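PDB 1T4W: transcription factor cep-1 from Caenorhabditis elegans, which activates transcription by binding the same DNA consensus sequence as p53, promotes apoptosis after genotoxic stress and ensures proper meiotic chromosome segregation. Local coordinates for residues N55-I60 and T119-M124; V63-K68 and R150-L155; W3-V8 and H27-W32. All blocks are in the same frame, centred on the assembly; numbering follows the deposited sequence.

Contact 1. Residues N55-I60 and T119-M124; sequences NLSLRI and TFTLIM
With CG of Leu58 anti to the backbone N (chi1 -173°) and CG of Leu122 anti to the carbonyl carbon (chi1 -57°), the two leucines lie alongside each other with their ends in the same direction, CD2 of Leu58 lying 3.7 Å from CD1 of Leu122. Ile60 crosses Leu122 at a slant, its CD1 4.0 Å from Leu122 CG. The bend of Met124 at its last torsion (chi3 -62°) brings CE back to 4.0 Å from CB of Leu58, adding the methionine methyl to the same apolar face. On the reverse face Thr119 CG2 meets the aliphatic part of Arg59 at CB, 3.6 Å away, while Thr121 OG1 lies beside Arg59 CG. The guanidinium turns from the strand pair to a salt bridge with Asp160, and a water joins Arg59 NH1 to Thr119 OG1, which is also bonded to the carbonyl of Gly117. Beneath the side chains the strands are antiparallel: Leu58 and Leu122 form a hydrogen-bonded pair, with Leu122 N to Leu58 O at 2.7 Å, and Ile60 pairs likewise with Phe120, Ile60 N reaching Phe120 O at 2.8 Å. Met124 N extends the ladder to Leu56 O at 3.2 Å. Leu58, Ile60 and Leu122 pack on Ala131 and Phe133 of the facing sheet, so one side of this ladder is core and the other carries polar groups, as in the immunoglobulin-like beta-sandwich of p53-family DNA-binding domains.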
loop_
_atom_site.group_PDB
_atom_site.type_symbol
_atom_site.label_atom_id
_atom_site.label_comp_id
_atom_site.label_asym_id
_atom_site.label_seq_id
_atom_site.Cartn_x
_atom_site.Cartn_y
_atom_site.Cartn_z
ATOM N N ASN A 55 -17.157 -6.502 -14.233
ATOM C CA ASN A 55 -17.023 -6.985 -12.887
ATOM C C ASN A 55 -15.522 -6.810 -12.678
ATOM O O ASN A 55 -14.734 -7.310 -13.462
ATOM C CB ASN A 55 -17.397 -8.448 -12.809
ATOM C CG ASN A 55 -17.902 -8.823 -11.455
ATOM O OD1 ASN A 55 -17.252 -8.551 -10.447
ATOM N ND2 ASN A 55 -19.080 -9.438 -11.411
ATOM N N LEU A 56 -15.122 -6.098 -11.639
ATOM C CA LEU A 56 -13.702 -5.860 -11.412
ATOM C C LEU A 56 -13.184 -6.400 -10.098
ATOM O O LEU A 56 -13.957 -6.753 -9.209
ATOM C CB LEU A 56 -13.416 -4.360 -11.477
ATOM C CG LEU A 56 -13.808 -3.637 -12.776
ATOM C CD1 LEU A 56 -13.267 -2.227 -12.797
ATOM C CD2 LEU A 56 -13.246 -4.400 -13.952
ATOM N N SER A 57 -11.862 -6.491 -10.002
ATOM C CA SER A 57 -11.206 -6.924 -8.777
ATOM C C SER A 57 -10.038 -5.964 -8.506
ATOM O O SER A 57 -9.508 -5.319 -9.421
ATOM C CB SER A 57 -10.712 -8.373 -8.885
ATOM O OG SER A 57 -9.830 -8.543 -9.967
ATOM N N LEU A 58 -9.667 -5.829 -7.242
ATOM C CA LEU A 58 -8.570 -4.946 -6.884
ATOM C C LEU A 58 -7.484 -5.752 -6.167
ATOM O O LEU A 58 -7.752 -6.415 -5.169
ATOM C CB LEU A 58 -9.051 -3.828 -5.964
ATOM C CG LEU A 58 -7.983 -2.755 -5.667
ATOM C CD1 LEU A 58 -7.865 -1.777 -6.844
ATOM C CD2 LEU A 58 -8.372 -2.003 -4.419
ATOM N N ARG A 59 -6.267 -5.706 -6.688
ATOM C CA ARG A 59 -5.161 -6.416 -6.063
ATOM C C ARG A 59 -4.347 -5.416 -5.246
ATOM O O ARG A 59 -4.110 -4.285 -5.682
ATOM C CB ARG A 59 -4.276 -7.091 -7.123
ATOM C CG ARG A 59 -4.847 -8.402 -7.665
ATOM C CD ARG A 59 -3.934 -9.033 -8.754
ATOM N NE ARG A 59 -3.853 -8.223 -9.979
ATOM C CZ ARG A 59 -2.769 -7.562 -10.383
ATOM N NH1 ARG A 59 -1.655 -7.591 -9.660
ATOM N NH2 ARG A 59 -2.774 -6.906 -11.539
ATOM N N ILE A 60 -3.925 -5.840 -4.062
ATOM C CA ILE A 60 -3.150 -4.996 -3.155
ATOM C C ILE A 60 -1.825 -5.703 -2.836
ATOM O O ILE A 60 -1.824 -6.838 -2.374
ATOM C CB ILE A 60 -3.905 -4.767 -1.832
ATOM C CG1 ILE A 60 -5.282 -4.157 -2.117
ATOM C CG2 ILE A 60 -3.080 -3.846 -0.918
ATOM C CD1 ILE A 60 -6.275 -4.357 -0.985
ATOM N N THR A 119 -0.488 -11.013 -2.183
ATOM C CA THR A 119 -1.525 -10.157 -2.732
ATOM C C THR A 119 -2.902 -10.396 -2.133
ATOM O O THR A 119 -3.337 -11.541 -2.019
ATOM C CB THR A 119 -1.668 -10.394 -4.264
ATOM O OG1 THR A 119 -0.413 -10.162 -4.908
ATOM C CG2 THR A 119 -2.750 -9.478 -4.868
ATOM N N PHE A 120 -3.586 -9.318 -1.759
ATOM C CA PHE A 120 -4.950 -9.438 -1.270
ATOM C C PHE A 120 -5.780 -8.971 -2.455
ATOM O O PHE A 120 -5.514 -7.910 -3.035
ATOM C CB PHE A 120 -5.214 -8.541 -0.058
ATOM C CG PHE A 120 -4.716 -9.122 1.249
ATOM C CD1 PHE A 120 -3.387 -8.968 1.642
ATOM C CD2 PHE A 120 -5.565 -9.867 2.053
ATOM C CE1 PHE A 120 -2.910 -9.563 2.824
ATOM C CE2 PHE A 120 -5.102 -10.468 3.236
ATOM C CZ PHE A 120 -3.767 -10.313 3.615
ATOM N N THR A 121 -6.749 -9.786 -2.850
ATOM C CA THR A 121 -7.627 -9.440 -3.958
ATOM C C THR A 121 -9.028 -9.150 -3.482
ATOM O O THR A 121 -9.714 -10.017 -2.910
ATOM C CB THR A 121 -7.696 -10.563 -5.010
ATOM O OG1 THR A 121 -6.389 -10.790 -5.548
ATOM C CG2 THR A 121 -8.636 -10.169 -6.160
ATOM N N LEU A 122 -9.470 -7.928 -3.729
ATOM C CA LEU A 122 -10.809 -7.534 -3.341
ATOM C C LEU A 122 -11.750 -7.904 -4.471
ATOM O O LEU A 122 -11.493 -7.557 -5.625
ATOM C CB LEU A 122 -10.894 -6.021 -3.130
ATOM C CG LEU A 122 -9.954 -5.379 -2.122
ATOM C CD1 LEU A 122 -10.382 -3.918 -1.909
ATOM C CD2 LEU A 122 -9.991 -6.137 -0.829
ATOM N N ILE A 123 -12.832 -8.606 -4.147
ATOM C CA ILE A 123 -13.812 -8.975 -5.165
ATOM C C ILE A 123 -14.893 -7.930 -5.114
ATOM O O ILE A 123 -15.545 -7.742 -4.086
ATOM C CB ILE A 123 -14.445 -10.363 -4.910
ATOM C CG1 ILE A 123 -13.419 -11.468 -5.168
ATOM C CG2 ILE A 123 -15.625 -10.566 -5.833
ATOM C CD1 ILE A 123 -12.324 -11.578 -4.116
ATOM N N MET A 124 -15.079 -7.232 -6.223
ATOM C CA MET A 124 -16.082 -6.195 -6.255
ATOM C C MET A 124 -17.248 -6.482 -7.174
ATOM O O MET A 124 -17.495 -7.629 -7.529
ATOM C CB MET A 124 -15.405 -4.892 -6.598
ATOM C CG MET A 124 -14.308 -4.659 -5.552
ATOM S SD MET A 124 -13.522 -3.097 -5.683
ATOM C CE MET A 124 -12.820 -3.263 -7.328
HETATM O O HOH W 1 -0.473 -9.752 -7.770
#

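Contact 2. Residues V63-K68 and R150-L155; sequences VKYDKK and RKTMCL
Thr152 lies over one face of the Tyr65 ring, its CB 3.9 Å from the ring centroid and 19° off the normal, a CH-pi contact displaced toward the hydroxyl side of the ring. The edge of the same ring is turned to Cys154, whose CB lies near the ring plane 3.6 Å from Tyr65 CE2. CG of Tyr65 stands between the backbone N and the carbonyl carbon (chi1 70°), which lays the ring across these two residues, and its hydroxyl is bonded to the carbonyl oxygen of Lys173. With an alanine here, CB of Thr152 and CB of Cys154 would probably lose the ring they pack on, and the Lys173 carbonyl this hydroxyl. On the opposite face the lysines slant past each other, Lys64 CD 3.7 Å from Lys151 CD; Lys64 NZ bonds to the carbonyl of Asp81. The strands are antiparallel, with Cys154 N to Val63 O at 2.6 Å and Thr152 N to Tyr65 O at 2.8 Å. Beyond them a water links Thr152 OG1 to the carbonyl oxygen of Arg150. Strand 152-160 runs between strands 57-65 and 166-177, while helix 71-74 lies on the side of the sheet that carries Tyr65 and Cys154, Ala74 touching Tyr65 and Val71 touching Cys154.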
loop_
_atom_site.group_PDB
_atom_site.type_symbol
_atom_site.label_atom_id
_atom_site.label_comp_id
_atom_site.label_asym_id
_atom_site.label_seq_id
_atom_site.Cartn_x
_atom_site.Cartn_y
_atom_site.Cartn_z
ATOM N N VAL A 63 5.441 -4.047 -1.749
ATOM C CA VAL A 63 6.747 -4.393 -2.297
ATOM C C VAL A 63 7.873 -3.416 -1.972
ATOM O O VAL A 63 7.647 -2.328 -1.421
ATOM C CB VAL A 63 6.648 -4.492 -3.846
ATOM C CG1 VAL A 63 5.429 -5.328 -4.225
ATOM C CG2 VAL A 63 6.546 -3.084 -4.482
ATOM N N LYS A 64 9.092 -3.815 -2.322
ATOM C CA LYS A 64 10.262 -2.968 -2.107
ATOM C C LYS A 64 10.959 -2.744 -3.437
ATOM O O LYS A 64 10.870 -3.571 -4.339
ATOM C CB LYS A 64 11.235 -3.605 -1.101
ATOM C CG LYS A 64 11.916 -4.875 -1.564
ATOM C CD LYS A 64 12.666 -5.512 -0.399
ATOM C CE LYS A 64 13.341 -6.816 -0.788
ATOM N NZ LYS A 64 12.377 -7.819 -1.312
ATOM N N TYR A 65 11.649 -1.618 -3.555
ATOM C CA TYR A 65 12.341 -1.299 -4.783
ATOM C C TYR A 65 13.473 -0.339 -4.448
ATOM O O TYR A 65 13.567 0.158 -3.326
ATOM C CB TYR A 65 11.362 -0.657 -5.777
ATOM C CG TYR A 65 10.888 0.745 -5.425
ATOM C CD1 TYR A 65 11.689 1.866 -5.682
ATOM C CD2 TYR A 65 9.650 0.952 -4.818
ATOM C CE1 TYR A 65 11.267 3.165 -5.337
ATOM C CE2 TYR A 65 9.215 2.238 -4.466
ATOM C CZ TYR A 65 10.025 3.343 -4.727
ATOM O OH TYR A 65 9.597 4.616 -4.375
ATOM N N ASP A 66 14.345 -0.087 -5.412
ATOM C CA ASP A 66 15.440 0.845 -5.183
ATOM C C ASP A 66 15.791 1.519 -6.495
ATOM O O ASP A 66 15.003 1.497 -7.443
ATOM C CB ASP A 66 16.652 0.114 -4.600
ATOM C CG ASP A 66 17.341 -0.786 -5.609
ATOM O OD1 ASP A 66 16.649 -1.565 -6.301
ATOM O OD2 ASP A 66 18.586 -0.717 -5.706
ATOM N N LYS A 67 16.973 2.118 -6.552
ATOM C CA LYS A 67 17.416 2.809 -7.757
ATOM C C LYS A 67 17.664 1.836 -8.905
ATOM O O LYS A 67 17.487 2.185 -10.070
ATOM C CB LYS A 67 18.696 3.598 -7.467
ATOM C CG LYS A 67 18.580 4.576 -6.294
ATOM C CD LYS A 67 18.330 3.854 -4.970
ATOM C CE LYS A 67 18.116 4.832 -3.830
ATOM N NZ LYS A 67 17.733 4.120 -2.577
ATOM N N LYS A 68 18.055 0.612 -8.571
ATOM C CA LYS A 68 18.346 -0.405 -9.575
ATOM C C LYS A 68 17.113 -1.070 -10.199
ATOM O O LYS A 68 17.164 -1.543 -11.337
ATOM C CB LYS A 68 19.280 -1.463 -8.976
ATOM C CG LYS A 68 20.605 -0.888 -8.471
ATOM C CD LYS A 68 21.340 -0.143 -9.582
ATOM C CE LYS A 68 22.599 0.537 -9.068
ATOM N NZ LYS A 68 23.335 1.230 -10.163
ATOM N N ARG A 150 17.476 0.075 3.246
ATOM C CA ARG A 150 17.784 1.131 2.287
ATOM C C ARG A 150 16.843 1.127 1.084
ATOM O O ARG A 150 16.739 2.113 0.354
ATOM C CB ARG A 150 19.235 0.998 1.826
ATOM C CG ARG A 150 20.228 1.283 2.943
ATOM C CD ARG A 150 21.672 1.157 2.486
ATOM N NE ARG A 150 22.607 1.600 3.521
ATOM C CZ ARG A 150 22.706 2.854 3.956
ATOM N NH1 ARG A 150 21.927 3.802 3.448
ATOM N NH2 ARG A 150 23.586 3.162 4.900
ATOM N N LYS A 151 16.164 0.011 0.863
ATOM C CA LYS A 151 15.215 -0.055 -0.232
ATOM C C LYS A 151 13.968 0.719 0.199
ATOM O O LYS A 151 13.781 1.016 1.375
ATOM C CB LYS A 151 14.880 -1.513 -0.544
ATOM C CG LYS A 151 16.105 -2.313 -0.972
ATOM C CD LYS A 151 15.766 -3.747 -1.319
ATOM C CE LYS A 151 17.020 -4.529 -1.678
ATOM N NZ LYS A 151 16.728 -5.977 -1.891
ATOM N N THR A 152 13.127 1.070 -0.756
ATOM C CA THR A 152 11.914 1.804 -0.456
ATOM C C THR A 152 10.728 0.834 -0.485
ATOM O O THR A 152 10.603 0.030 -1.414
ATOM C CB THR A 152 11.713 2.902 -1.498
ATOM O OG1 THR A 152 12.887 3.716 -1.534
ATOM C CG2 THR A 152 10.502 3.775 -1.162
ATOM N N MET A 153 9.882 0.879 0.542
ATOM C CA MET A 153 8.697 0.008 0.573
ATOM C C MET A 153 7.586 0.782 -0.123
ATOM O O MET A 153 7.479 1.993 0.055
ATOM C CB MET A 153 8.302 -0.322 1.999
ATOM C CG MET A 153 9.375 -1.066 2.742
ATOM S SD MET A 153 8.796 -1.531 4.371
ATOM C CE MET A 153 10.221 -2.397 4.994
ATOM N N CYS A 154 6.756 0.069 -0.879
ATOM C CA CYS A 154 5.699 0.666 -1.692
ATOM C C CYS A 154 4.356 -0.083 -1.629
ATOM O O CYS A 154 4.320 -1.311 -1.789
ATOM C CB CYS A 154 6.189 0.695 -3.144
ATOM S SG CYS A 154 5.007 1.366 -4.328
ATOM N N LEU A 155 3.269 0.642 -1.366
ATOM C CA LEU A 155 1.929 0.027 -1.303
ATOM C C LEU A 155 1.302 0.300 -2.666
ATOM O O LEU A 155 1.041 1.468 -3.018
ATOM C CB LEU A 155 1.064 0.682 -0.209
ATOM C CG LEU A 155 -0.369 0.115 -0.107
ATOM C CD1 LEU A 155 -0.277 -1.376 0.222
ATOM C CD2 LEU A 155 -1.179 0.845 0.975
HETATM O O HOH W 2 15.377 2.969 -2.072
#

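Contact 3. Residues W3-V8 and H27-W32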
loop_
_atom_site.group_PDB
_atom_site.type_symbol
_atom_site.label_atom_id
_atom_site.label_comp_id
_atom_site.label_asym_id
_atom_site.label_seq_id
_atom_site.Cartn_x
_atom_site.Cartn_y
_atom_site.Cartn_z
ATOM N N TRP A 3 -8.908 6.978 -14.404
ATOM C CA TRP A 3 -7.824 7.221 -13.452
ATOM C C TRP A 3 -8.077 6.463 -12.167
ATOM O O TRP A 3 -9.191 5.967 -11.930
ATOM C CB TRP A 3 -7.681 8.716 -13.134
ATOM C CG TRP A 3 -8.965 9.352 -12.683
ATOM C CD1 TRP A 3 -9.827 10.095 -13.448
ATOM C CD2 TRP A 3 -9.550 9.282 -11.377
ATOM N NE1 TRP A 3 -10.903 10.493 -12.697
ATOM C CE2 TRP A 3 -10.764 10.008 -11.424
ATOM C CE3 TRP A 3 -9.172 8.671 -10.170
ATOM C CZ2 TRP A 3 -11.601 10.143 -10.310
ATOM C CZ3 TRP A 3 -10.010 8.807 -9.059
ATOM C CH2 TRP A 3 -11.210 9.537 -9.141
ATOM N N MET A 4 -7.035 6.356 -11.349
ATOM C CA MET A 4 -7.161 5.706 -10.051
ATOM C C MET A 4 -6.207 6.364 -9.075
ATOM O O MET A 4 -5.119 6.804 -9.449
ATOM C CB MET A 4 -6.888 4.197 -10.125
ATOM C CG MET A 4 -7.082 3.486 -8.755
ATOM S SD MET A 4 -7.214 1.664 -8.835
ATOM C CE MET A 4 -5.763 1.320 -9.595
ATOM N N GLU A 5 -6.636 6.468 -7.825
ATOM C CA GLU A 5 -5.818 7.081 -6.793
ATOM C C GLU A 5 -5.924 6.273 -5.529
ATOM O O GLU A 5 -6.969 5.676 -5.264
ATOM C CB GLU A 5 -6.311 8.492 -6.454
ATOM C CG GLU A 5 -6.180 9.527 -7.559
ATOM C CD GLU A 5 -4.742 9.898 -7.834
ATOM O OE1 GLU A 5 -3.965 10.047 -6.864
ATOM O OE2 GLU A 5 -4.390 10.053 -9.018
ATOM N N ILE A 6 -4.834 6.231 -4.764
ATOM C CA ILE A 6 -4.874 5.564 -3.481
ATOM C C ILE A 6 -4.500 6.654 -2.462
ATOM O O ILE A 6 -3.606 7.447 -2.702
ATOM C CB ILE A 6 -3.921 4.341 -3.409
ATOM C CG1 ILE A 6 -3.961 3.772 -1.992
ATOM C CG2 ILE A 6 -2.500 4.717 -3.867
ATOM C CD1 ILE A 6 -3.317 2.407 -1.817
ATOM N N ASP A 7 -5.225 6.725 -1.349
ATOM C CA ASP A 7 -4.946 7.734 -0.332
ATOM C C ASP A 7 -5.323 7.201 1.037
ATOM O O ASP A 7 -6.032 6.208 1.143
ATOM C CB ASP A 7 -5.780 8.997 -0.576
ATOM C CG ASP A 7 -5.362 9.751 -1.804
ATOM O OD1 ASP A 7 -4.349 10.485 -1.739
ATOM O OD2 ASP A 7 -6.058 9.598 -2.836
ATOM N N VAL A 8 -4.860 7.852 2.095
ATOM C CA VAL A 8 -5.295 7.408 3.417
ATOM C C VAL A 8 -6.545 8.264 3.684
ATOM O O VAL A 8 -6.749 9.273 3.025
ATOM C CB VAL A 8 -4.242 7.687 4.517
ATOM C CG1 VAL A 8 -2.934 6.936 4.204
ATOM C CG2 VAL A 8 -4.015 9.194 4.637
ATOM N N HIS A 27 4.547 15.817 -5.810
ATOM C CA HIS A 27 3.201 15.256 -5.686
ATOM C C HIS A 27 3.066 13.736 -5.486
ATOM O O HIS A 27 1.997 13.175 -5.683
ATOM C CB HIS A 27 2.353 15.696 -6.883
ATOM C CG HIS A 27 2.130 17.175 -6.944
ATOM N ND1 HIS A 27 1.415 17.858 -5.985
ATOM C CD2 HIS A 27 2.563 18.107 -7.827
ATOM C CE1 HIS A 27 1.419 19.148 -6.270
ATOM N NE2 HIS A 27 2.110 19.325 -7.382
ATOM N N GLU A 28 4.151 13.079 -5.101
ATOM C CA GLU A 28 4.130 11.655 -4.832
ATOM C C GLU A 28 3.684 11.492 -3.385
ATOM O O GLU A 28 3.894 12.387 -2.554
ATOM C CB GLU A 28 5.519 11.090 -5.071
ATOM C CG GLU A 28 5.956 11.359 -6.498
ATOM C CD GLU A 28 7.151 10.547 -6.917
ATOM O OE1 GLU A 28 8.254 10.753 -6.352
ATOM O OE2 GLU A 28 6.978 9.698 -7.819
ATOM N N LYS A 29 3.079 10.354 -3.074
ATOM C CA LYS A 29 2.541 10.131 -1.742
ATOM C C LYS A 29 3.421 9.364 -0.775
ATOM O O LYS A 29 3.997 8.337 -1.127
ATOM C CB LYS A 29 1.189 9.461 -1.883
ATOM C CG LYS A 29 0.323 10.223 -2.884
ATOM C CD LYS A 29 -1.040 9.638 -3.010
ATOM C CE LYS A 29 -1.882 10.495 -3.956
ATOM N NZ LYS A 29 -3.156 9.815 -4.169
ATOM N N TYR A 30 3.490 9.865 0.455
ATOM C CA TYR A 30 4.312 9.255 1.504
ATOM C C TYR A 30 3.510 8.950 2.754
ATOM O O TYR A 30 2.733 9.773 3.237
ATOM C CB TYR A 30 5.471 10.184 1.888
ATOM C CG TYR A 30 6.473 10.421 0.780
ATOM C CD1 TYR A 30 6.102 11.064 -0.401
ATOM C CD2 TYR A 30 7.794 9.981 0.908
ATOM C CE1 TYR A 30 7.021 11.264 -1.433
ATOM C CE2 TYR A 30 8.719 10.175 -0.112
ATOM C CZ TYR A 30 8.327 10.817 -1.276
ATOM O OH TYR A 30 9.255 11.030 -2.262
ATOM N N LEU A 31 3.706 7.754 3.281
ATOM C CA LEU A 31 3.029 7.345 4.504
ATOM C C LEU A 31 4.041 6.887 5.564
ATOM O O LEU A 31 5.002 6.182 5.251
ATOM C CB LEU A 31 2.060 6.179 4.230
ATOM C CG LEU A 31 1.526 5.455 5.479
ATOM C CD1 LEU A 31 0.474 6.324 6.168
ATOM C CD2 LEU A 31 0.911 4.104 5.075
ATOM N N TRP A 32 3.834 7.310 6.806
ATOM C CA TRP A 32 4.671 6.857 7.916
ATOM C C TRP A 32 3.637 6.346 8.896
ATOM O O TRP A 32 2.635 7.021 9.131
ATOM C CB TRP A 32 5.453 8.004 8.575
ATOM C CG TRP A 32 6.448 8.702 7.661
ATOM C CD1 TRP A 32 7.791 8.464 7.558
ATOM C CD2 TRP A 32 6.152 9.747 6.738
ATOM N NE1 TRP A 32 8.356 9.310 6.629
ATOM C CE2 TRP A 32 7.369 10.106 6.107
ATOM C CE3 TRP A 32 4.972 10.415 6.377
ATOM C CZ2 TRP A 32 7.440 11.106 5.134
ATOM C CZ3 TRP A 32 5.043 11.410 5.409
ATOM C CH2 TRP A 32 6.271 11.747 4.801
HETATM O O HOH W 3 -2.341 7.357 -5.796
#
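Lys29 NZ is gripped by three oxygens of strand 3-8 and by a water. It forms salt bridges with Glu5 OE1 and Asp7 OD1, each at 2.8 Å, and donates a hydrogen bond to the carbonyl oxygen of Ile6, between them in sequence, also at 2.8 Å. The approaches differ: Glu5 OE1 is met nearly along its C-O axis, Asp7 OD1 from above the carboxylate plane, 42° out of it, and Ile6 O from well above its carbonyl plane. The lysine chain is extended beyond CG and crosses both acidic side chains at about a right angle, and its ammonium group ends beside Ile6, within reach of both carboxylates. Glu5 instead folds at chi2 (-70°), which turns its carboxylate back to the same nitrogen. The water, 3.1 Å from Lys29 NZ, also accepts the N-H of Ile6 at 2.9 Å and thus ties the lysine to a second backbone group. Strand 3-8 is an outermost strand of the four-stranded antiparallel sheet, while strand 29-33 belongs to the larger mixed sheet, and the lysine therefore bridges the two sheets of the p53-like beta-sandwich. Their short segments run 32° apart, with axes 8.8 Å apart at closest approach, a distance spanned by side chains. Two acidic groups around one ammonium would be expected to favour its charged form. Farther along, the bridge turns apolar: Val8 CG1 meets Leu31 CD1 at 4.0 Å as the two side chains slant past each other. Phe21 of strand 19-23 flanks this region, touching both Val8 and Lys29.

How the contacts relate
Contacts 1 and 2 occupy successive parts of strand 57-65, which pairs with strand 119-123 in the first and strand 152-160 in the second; their centres are 23 Å apart, and Ile60 CG2 touches Leu155 CD1 at 3.9 Å. Contact 3 joins the facing sheet to this one and meets both others in the core: Met4 SD lies 4.0 Å from Leu58 CD1, and Ile6 CD1 lies 3.8 Å from Leu155 CD2. Contact 2 comes nearest the metal site, the Met153 side chain being about 9 Å from the zinc ion bound by Cys85, His88, Cys139 and Cys143; contacts 1 and 3 lie away from it.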